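Local coordinates for protein DnaJ homolog subfamily C member 10 (Mus musculus, PDB 3APQ) that reduces disulfide bonds in the endoplasmic reticulum, acting both in the correct folding of proteins and in the degradation of misfolded ones, at residues Ala22-Lys25 and Leu26-Leu30; Lys47-Arg50 and Ala51-Leu55; Ser82-Tyr85 and Tyr86-Phe90. One frame throughout, in Å; residues are numbered along the deposited sequence. Where two conformers were deposited one is given.

Contact 1 (Ala22-Lys25 and Leu26-Leu30)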
loop_
_atom_site.group_PDB
_atom_site.type_symbol
_atom_site.label_atom_id
_atom_site.label_comp_id
_atom_site.label_asym_id
_atom_site.label_seq_id
_atom_site.Cartn_x
_atom_site.Cartn_y
_atom_site.Cartn_z
ATOM N N ALA A 22 -2.933 -5.721 -11.356
ATOM C CA ALA A 22 -2.686 -6.375 -12.630
ATOM C C ALA A 22 -1.470 -7.269 -12.481
ATOM O O ALA A 22 -1.477 -8.391 -12.967
ATOM C CB ALA A 22 -2.464 -5.365 -13.747
ATOM N N PHE A 23 -0.431 -6.717 -11.872
ATOM C CA PHE A 23 0.811 -7.468 -11.547
ATOM C C PHE A 23 0.498 -8.711 -10.700
ATOM O O PHE A 23 0.972 -9.809 -11.006
ATOM C CB PHE A 23 1.853 -6.523 -10.893
ATOM C CG PHE A 23 3.065 -7.220 -10.338
ATOM C CD1 PHE A 23 3.987 -7.835 -11.172
ATOM C CD2 PHE A 23 3.234 -7.307 -8.970
ATOM C CE1 PHE A 23 5.108 -8.529 -10.622
ATOM C CE2 PHE A 23 4.349 -7.974 -8.404
ATOM C CZ PHE A 23 5.280 -8.594 -9.237
ATOM N N LYS A 24 -0.278 -8.557 -9.622
ATOM C CA LYS A 24 -0.638 -9.713 -8.789
ATOM C C LYS A 24 -1.293 -10.858 -9.555
ATOM O O LYS A 24 -0.947 -12.037 -9.368
ATOM C CB LYS A 24 -1.541 -9.283 -7.630
ATOM C CG LYS A 24 -1.850 -10.447 -6.678
ATOM C CD LYS A 24 -2.649 -9.933 -5.488
ATOM C CE LYS A 24 -4.112 -10.111 -5.612
ATOM N NZ LYS A 24 -4.685 -10.193 -4.196
ATOM N N LYS A 25 -2.209 -10.541 -10.444
ATOM C CA LYS A 25 -2.889 -11.538 -11.216
ATOM C C LYS A 25 -1.887 -12.372 -12.085
ATOM O O LYS A 25 -2.006 -13.623 -12.214
ATOM C CB LYS A 25 -3.949 -10.814 -12.060
ATOM C CG LYS A 25 -4.669 -11.663 -13.109
ATOM C CD LYS A 25 -5.481 -10.735 -14.027
ATOM C CE LYS A 25 -5.355 -11.131 -15.486
ATOM N NZ LYS A 25 -3.921 -11.192 -15.979
ATOM N N LEU A 26 -0.938 -11.660 -12.670
ATOM C CA LEU A 26 0.117 -12.232 -13.475
ATOM C C LEU A 26 0.953 -13.154 -12.572
ATOM O O LEU A 26 1.212 -14.312 -12.896
ATOM C CB LEU A 26 0.993 -11.101 -14.097
ATOM C CG LEU A 26 0.540 -10.452 -15.406
ATOM C CD1 LEU A 26 -0.895 -10.142 -15.361
ATOM C CD2 LEU A 26 1.297 -9.200 -15.845
ATOM N N ALA A 27 1.345 -12.627 -11.414
ATOM C CA ALA A 27 2.118 -13.439 -10.440
ATOM C C ALA A 27 1.421 -14.714 -9.923
ATOM O O ALA A 27 2.044 -15.781 -9.849
ATOM C CB ALA A 27 2.587 -12.563 -9.246
ATOM N N LEU A 28 0.159 -14.630 -9.553
ATOM C CA LEU A 28 -0.522 -15.822 -9.030
ATOM C C LEU A 28 -0.685 -16.943 -10.075
ATOM O O LEU A 28 -0.744 -18.144 -9.710
ATOM C CB LEU A 28 -1.853 -15.414 -8.371
ATOM C CG LEU A 28 -1.584 -14.452 -7.198
ATOM C CD1 LEU A 28 -2.908 -14.065 -6.507
ATOM C CD2 LEU A 28 -0.585 -15.114 -6.233
ATOM N N LYS A 29 -0.672 -16.589 -11.369
ATOM C CA LYS A 29 -0.769 -17.609 -12.411
ATOM C C LYS A 29 0.596 -18.068 -12.833
ATOM O O LYS A 29 0.814 -19.265 -12.980
ATOM C CB LYS A 29 -1.581 -17.141 -13.643
ATOM C CG LYS A 29 -1.460 -18.093 -14.907
ATOM C CD LYS A 29 -2.718 -18.090 -15.831
ATOM C CE LYS A 29 -2.717 -19.298 -16.814
ATOM N NZ LYS A 29 -1.462 -19.378 -17.712
ATOM N N LEU A 30 1.515 -17.131 -13.003
ATOM C CA LEU A 30 2.786 -17.413 -13.670
ATOM C C LEU A 30 4.048 -17.607 -12.834
ATOM O O LEU A 30 5.102 -17.801 -13.410
ATOM C CB LEU A 30 3.128 -16.236 -14.599
ATOM C CG LEU A 30 2.131 -15.897 -15.717
ATOM C CD1 LEU A 30 2.688 -14.722 -16.540
ATOM C CD2 LEU A 30 1.809 -17.109 -16.577
#
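Lys-24 and Leu-28 meet one turn apart on helix 16-30 of the J domain, an i to i+4 contact in the helix that pairs with helix 41-55 in this fold. The touch is between aliphatic groups: CG of Lys-24 comes 3.8 Å from CD1 of Leu-28, and the two side chains slant across one another. With Lys-24 CG anti to its own backbone N (chi1 -176°), the torsion sets that carbon against the leucine branch, and the chain bends beyond it at chi3. Beneath them Leu-28 N gives its hydrogen to Lys-24 O at 2.8 Å, and CG of the same leucine rests 3.3 Å from that oxygen. An alanine in place of Leu-28 would keep the backbone bond but would probably leave Lys-24 CG without its neighbour and open a gap beside Tyr-86 and Arg-87, which the leucine also touches.

One residue back, Ala-27 N bonds Phe-23 O at 2.9 Å and is nearly straight, with an N-H...O angle of 169°. That turn faces inward: the Phe-23 ring stacks on Tyr-52 and meets Tyr-86 with planes roughly perpendicular, while Ala-27 packs on Phe-45 and Tyr-86. On the exposed side, the bond from Lys-29 N to Lys-25 O is weak, at 3.4 Å.

Contact 2 (Lys47-Arg50 and Ala51-Leu55); sequences KINR and AYEVL
Asn-49 O takes the backbone hydrogen of Glu-53 at 2.8 Å, with the donor tilted 21° from the carbonyl plane, and CG of the same glutamate packs 3.2 Å from that oxygen. Glu-53 CG lies anti to its carbonyl carbon (chi1 -58°), which carries the chain back along the helix toward the asparagine. There the carboxylate and the amide cross at a slant, their planes 46° apart, and the nearest approach is Asn-49 ND2 to Glu-53 CD at 3.7 Å. This is packing; the amide nitrogen spends a hydrogen on Gly-77 O instead.

Asn-49 OD1 sits at the edge of the Tyr-52 ring, 4.5 Å from CD2. Tyr-52 N in turn bonds Ile-48 O at 2.9 Å in an almost straight line. Further round, Val-54 lays CG2 3.6 Å from Arg-50 O, the acceptor of its own N-H. The extended Arg-50 chain leaves the helix to form a salt bridge with Glu-69 and a hydrogen bond from NE to Glu-73 O.

The inward residues of helix 41-55, with Ile-48 and Tyr-52 on helix 16-30 and Ala-51 on helix 4-8, pack as in the helical bundle of the J-domain fold.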
loop_
_atom_site.group_PDB
_atom_site.type_symbol
_atom_site.label_atom_id
_atom_site.label_comp_id
_atom_site.label_asym_id
_atom_site.label_seq_id
_atom_site.Cartn_x
_atom_site.Cartn_y
_atom_site.Cartn_z
ATOM N N LYS A 47 10.785 -10.026 -16.307
ATOM C CA LYS A 47 10.380 -8.870 -17.117
ATOM C C LYS A 47 9.164 -8.178 -16.523
ATOM O O LYS A 47 9.105 -6.970 -16.515
ATOM C CB LYS A 47 10.021 -9.264 -18.539
ATOM C CG LYS A 47 11.186 -9.818 -19.390
ATOM C CD LYS A 47 10.747 -10.565 -20.705
ATOM C CE LYS A 47 9.785 -9.750 -21.633
ATOM N NZ LYS A 47 8.294 -9.861 -21.267
ATOM N N ILE A 48 8.188 -8.967 -16.072
ATOM C CA ILE A 48 6.964 -8.396 -15.457
ATOM C C ILE A 48 7.368 -7.723 -14.148
ATOM O O ILE A 48 6.909 -6.629 -13.822
ATOM C CB ILE A 48 5.875 -9.511 -15.170
ATOM C CG1 ILE A 48 5.258 -10.108 -16.416
ATOM C CG2 ILE A 48 4.760 -8.994 -14.267
ATOM C CD1 ILE A 48 5.505 -9.338 -17.693
ATOM N N ASN A 49 8.193 -8.412 -13.340
ATOM C CA ASN A 49 8.650 -7.814 -12.072
ATOM C C ASN A 49 9.407 -6.489 -12.261
ATOM O O ASN A 49 9.202 -5.552 -11.503
ATOM C CB ASN A 49 9.510 -8.789 -11.235
ATOM C CG ASN A 49 9.617 -8.339 -9.777
ATOM O OD1 ASN A 49 8.599 -8.068 -9.108
ATOM N ND2 ASN A 49 10.836 -8.181 -9.308
ATOM N N ARG A 50 10.264 -6.414 -13.291
ATOM C CA ARG A 50 11.059 -5.215 -13.571
ATOM C C ARG A 50 10.135 -4.052 -13.926
ATOM O O ARG A 50 10.326 -2.919 -13.415
ATOM C CB ARG A 50 12.050 -5.525 -14.716
ATOM C CG ARG A 50 12.827 -4.418 -15.249
ATOM C CD ARG A 50 13.811 -5.054 -16.310
ATOM N NE ARG A 50 14.653 -4.042 -16.930
ATOM C CZ ARG A 50 14.297 -3.304 -17.970
ATOM N NH1 ARG A 50 13.110 -3.481 -18.525
ATOM N NH2 ARG A 50 15.132 -2.377 -18.457
ATOM N N ALA A 51 9.145 -4.346 -14.770
ATOM C CA ALA A 51 8.036 -3.388 -15.083
ATOM C C ALA A 51 7.337 -2.871 -13.825
ATOM O O ALA A 51 7.242 -1.652 -13.599
ATOM C CB ALA A 51 7.030 -4.019 -16.027
ATOM N N TYR A 52 6.820 -3.799 -13.028
ATOM C CA TYR A 52 6.166 -3.450 -11.770
ATOM C C TYR A 52 7.076 -2.600 -10.872
ATOM O O TYR A 52 6.632 -1.610 -10.277
ATOM C CB TYR A 52 5.607 -4.689 -11.000
ATOM C CG TYR A 52 5.106 -4.270 -9.658
ATOM C CD1 TYR A 52 3.965 -3.432 -9.549
ATOM C CD2 TYR A 52 5.785 -4.648 -8.473
ATOM C CE1 TYR A 52 3.514 -2.963 -8.269
ATOM C CE2 TYR A 52 5.331 -4.216 -7.210
ATOM C CZ TYR A 52 4.208 -3.374 -7.124
ATOM O OH TYR A 52 3.807 -2.917 -5.895
ATOM N N GLU A 53 8.347 -2.962 -10.732
ATOM C CA GLU A 53 9.190 -2.175 -9.815
ATOM C C GLU A 53 9.440 -0.737 -10.281
ATOM O O GLU A 53 9.725 0.169 -9.478
ATOM C CB GLU A 53 10.484 -2.904 -9.451
ATOM C CG GLU A 53 10.166 -4.261 -8.795
ATOM C CD GLU A 53 11.244 -4.803 -7.907
ATOM O OE1 GLU A 53 12.449 -4.696 -8.261
ATOM O OE2 GLU A 53 10.865 -5.354 -6.840
ATOM N N VAL A 54 9.337 -0.509 -11.578
ATOM C CA VAL A 54 9.504 0.861 -12.049
ATOM C C VAL A 54 8.165 1.635 -11.858
ATOM O O VAL A 54 8.132 2.739 -11.284
ATOM C CB VAL A 54 10.024 0.917 -13.497
ATOM C CG1 VAL A 54 9.768 2.350 -14.104
ATOM C CG2 VAL A 54 11.525 0.514 -13.526
ATOM N N LEU A 55 7.075 1.018 -12.255
ATOM C CA LEU A 55 5.780 1.704 -12.255
ATOM C C LEU A 55 5.307 1.942 -10.827
ATOM O O LEU A 55 4.633 2.922 -10.574
ATOM C CB LEU A 55 4.755 0.922 -13.053
ATOM C CG LEU A 55 4.986 0.785 -14.544
ATOM C CD1 LEU A 55 3.772 0.013 -15.115
ATOM C CD2 LEU A 55 5.170 2.175 -15.190
#

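Contact 3 (Ser82-Tyr85 and Tyr86-Phe90)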
loop_
_atom_site.group_PDB
_atom_site.type_symbol
_atom_site.label_atom_id
_atom_site.label_comp_id
_atom_site.label_asym_id
_atom_site.label_seq_id
_atom_site.Cartn_x
_atom_site.Cartn_y
_atom_site.Cartn_z
ATOM N N SER A 82 8.083 -14.960 -2.989
ATOM C CA SER A 82 7.376 -16.221 -3.151
ATOM C C SER A 82 5.937 -16.035 -3.665
ATOM O O SER A 82 5.326 -14.955 -3.505
ATOM C CB SER A 82 7.373 -16.946 -1.798
ATOM O OG SER A 82 6.487 -16.288 -0.894
ATOM N N TRP A 83 5.373 -17.093 -4.254
ATOM C CA TRP A 83 3.963 -17.059 -4.635
ATOM C C TRP A 83 3.095 -16.673 -3.439
ATOM O O TRP A 83 2.136 -15.909 -3.583
ATOM C CB TRP A 83 3.505 -18.413 -5.147
ATOM C CG TRP A 83 2.097 -18.466 -5.662
ATOM C CD1 TRP A 83 1.692 -18.254 -6.960
ATOM C CD2 TRP A 83 0.938 -18.839 -4.926
ATOM N NE1 TRP A 83 0.323 -18.417 -7.051
ATOM C CE2 TRP A 83 -0.160 -18.797 -5.829
ATOM C CE3 TRP A 83 0.696 -19.164 -3.564
ATOM C CZ2 TRP A 83 -1.477 -19.071 -5.431
ATOM C CZ3 TRP A 83 -0.625 -19.448 -3.183
ATOM C CH2 TRP A 83 -1.686 -19.371 -4.100
ATOM N N SER A 84 3.396 -17.252 -2.291
ATOM C CA SER A 84 2.651 -16.990 -1.065
ATOM C C SER A 84 2.673 -15.497 -0.692
ATOM O O SER A 84 1.677 -14.942 -0.239
ATOM C CB SER A 84 3.281 -17.778 0.095
ATOM O OG SER A 84 2.393 -17.664 1.179
ATOM N N TYR A 85 3.829 -14.879 -0.831
ATOM C CA TYR A 85 3.922 -13.446 -0.640
ATOM C C TYR A 85 2.910 -12.712 -1.531
ATOM O O TYR A 85 2.220 -11.812 -1.048
ATOM C CB TYR A 85 5.347 -12.939 -0.955
ATOM C CG TYR A 85 5.479 -11.422 -0.903
ATOM C CD1 TYR A 85 5.867 -10.779 0.268
ATOM C CD2 TYR A 85 5.218 -10.639 -2.039
ATOM C CE1 TYR A 85 5.990 -9.395 0.314
ATOM C CE2 TYR A 85 5.342 -9.261 -2.008
ATOM C CZ TYR A 85 5.701 -8.652 -0.822
ATOM O OH TYR A 85 5.829 -7.300 -0.812
ATOM N N TYR A 86 2.816 -13.057 -2.825
ATOM C CA TYR A 86 1.868 -12.332 -3.702
ATOM C C TYR A 86 0.427 -12.686 -3.357
ATOM O O TYR A 86 -0.487 -11.869 -3.504
ATOM C CB TYR A 86 2.157 -12.570 -5.192
ATOM C CG TYR A 86 3.514 -12.029 -5.526
ATOM C CD1 TYR A 86 3.780 -10.654 -5.478
ATOM C CD2 TYR A 86 4.558 -12.908 -5.815
ATOM C CE1 TYR A 86 5.077 -10.161 -5.746
ATOM C CE2 TYR A 86 5.838 -12.427 -6.094
ATOM C CZ TYR A 86 6.093 -11.064 -6.028
ATOM O OH TYR A 86 7.364 -10.651 -6.306
ATOM N N ARG A 87 0.222 -13.918 -2.893
ATOM C CA ARG A 87 -1.136 -14.356 -2.666
ATOM C C ARG A 87 -1.697 -13.704 -1.427
ATOM O O ARG A 87 -2.853 -13.351 -1.409
ATOM C CB ARG A 87 -1.157 -15.912 -2.526
ATOM C CG ARG A 87 -2.579 -16.469 -2.131
ATOM C CD ARG A 87 -3.586 -16.268 -3.271
ATOM N NE ARG A 87 -4.930 -16.732 -2.860
ATOM C CZ ARG A 87 -5.720 -16.105 -2.013
ATOM N NH1 ARG A 87 -5.345 -14.933 -1.489
ATOM N NH2 ARG A 87 -6.911 -16.599 -1.698
ATOM N N TYR A 88 -0.886 -13.564 -0.360
ATOM C CA TYR A 88 -1.434 -13.170 0.921
ATOM C C TYR A 88 -0.815 -11.881 1.503
ATOM O O TYR A 88 -1.389 -11.334 2.438
ATOM C CB TYR A 88 -1.243 -14.268 1.959
ATOM C CG TYR A 88 -2.032 -15.536 1.663
ATOM C CD1 TYR A 88 -3.434 -15.560 1.793
ATOM C CD2 TYR A 88 -1.392 -16.671 1.238
ATOM C CE1 TYR A 88 -4.184 -16.763 1.518
ATOM C CE2 TYR A 88 -2.118 -17.890 0.943
ATOM C CZ TYR A 88 -3.516 -17.905 1.092
ATOM O OH TYR A 88 -4.255 -19.054 0.823
ATOM N N ASP A 89 0.321 -11.415 0.952
ATOM C CA ASP A 89 1.074 -10.328 1.636
ATOM C C ASP A 89 1.372 -9.123 0.739
ATOM O O ASP A 89 2.331 -8.379 0.986
ATOM C CB ASP A 89 2.403 -10.860 2.221
ATOM C CG ASP A 89 2.882 -10.032 3.448
ATOM O OD1 ASP A 89 2.122 -9.220 4.035
ATOM O OD2 ASP A 89 4.039 -10.173 3.815
ATOM N N PHE A 90 0.554 -8.970 -0.295
ATOM C CA PHE A 90 0.804 -8.000 -1.358
ATOM C C PHE A 90 -0.482 -7.206 -1.632
ATOM O O PHE A 90 -1.538 -7.804 -1.814
ATOM C CB PHE A 90 1.271 -8.738 -2.615
ATOM C CG PHE A 90 1.615 -7.813 -3.716
ATOM C CD1 PHE A 90 2.818 -7.099 -3.697
ATOM C CD2 PHE A 90 0.698 -7.575 -4.746
ATOM C CE1 PHE A 90 3.143 -6.216 -4.741
ATOM C CE2 PHE A 90 0.990 -6.682 -5.796
ATOM C CZ PHE A 90 2.229 -6.001 -5.799
HETATM O O HOH W 1 3.777 -6.039 0.399
#
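The backbone makes a short helix, 83-88, opened by Ser-82 as N-cap and left at Asp-89, with i to i+4 bonds running from Tyr-86 N to Ser-82 O through Asp-89 N to Tyr-85 O. Ser-82 OG accepts from Tyr-85 N at 3.0 Å, the capping bond that satisfies an amide in the first turn.

Tyr-85 and Tyr-86 form a T-shaped pair: the edge of Tyr-85 points at the face of Tyr-86, CD2 lying 3.7 Å from Tyr-86 CD1, with the ring planes at 87°. Tyr-85 CG is anti to the backbone N (chi1 174°), whereas Tyr-86 CG lies beside its own (chi1 -63°). Tyr-85 CE2 also touches Phe-90 CD1 at 3.7 Å. Asp-89 O lies over one face of the Tyr-85 ring, toward its rim, and a water ties the two residues together, 2.7 Å from Tyr-85 OH and donating to Asp-89 O at 2.8 Å.

Beyond this cluster, Arg-87 CB makes a CH-pi contact over the Trp-83 indole, 3.8 Å from the centroid of the six-membered ring, and CG and CD run on past CH2. The two chains run side by side, and the indole NE1 bonds Leu-28 O.

The helix packs against helix 16-30 through Tyr-86 on Ala-27 and Leu-28. At its far end Asp-89 reaches the thioredoxin domain, its carboxylate bonding Gly-125 N and His-130 NE2 beside the redox-active Cys-126 and Cys-129 disulfide, with His-130 on helix 127-142.

This chain is the J-Trx1 fragment of a longer reductase, whose primary reductase domains, thioredoxin 3 and 4, lie beyond it. Contacts 1 and 2 belong to consecutive J-domain helices, 16-30 and 41-55, also joined by Leu-26 on Ile-48. Contact 2 is the most buried of the three; contacts 1 and 3 are only partly so. Contact 3, on helix 83-88 and the residues after it, brings Phe-90 CZ against both Phe-23 CD2 of contact 1 and Tyr-52 OH of contact 2. Chemistry follows place: aliphatic packing with Lys-25 and Lys-29 exposed in contact 1, an asparagine and a tyrosine turned inward in contact 2, a T-shaped tyrosine pair and a capping serine in contact 3.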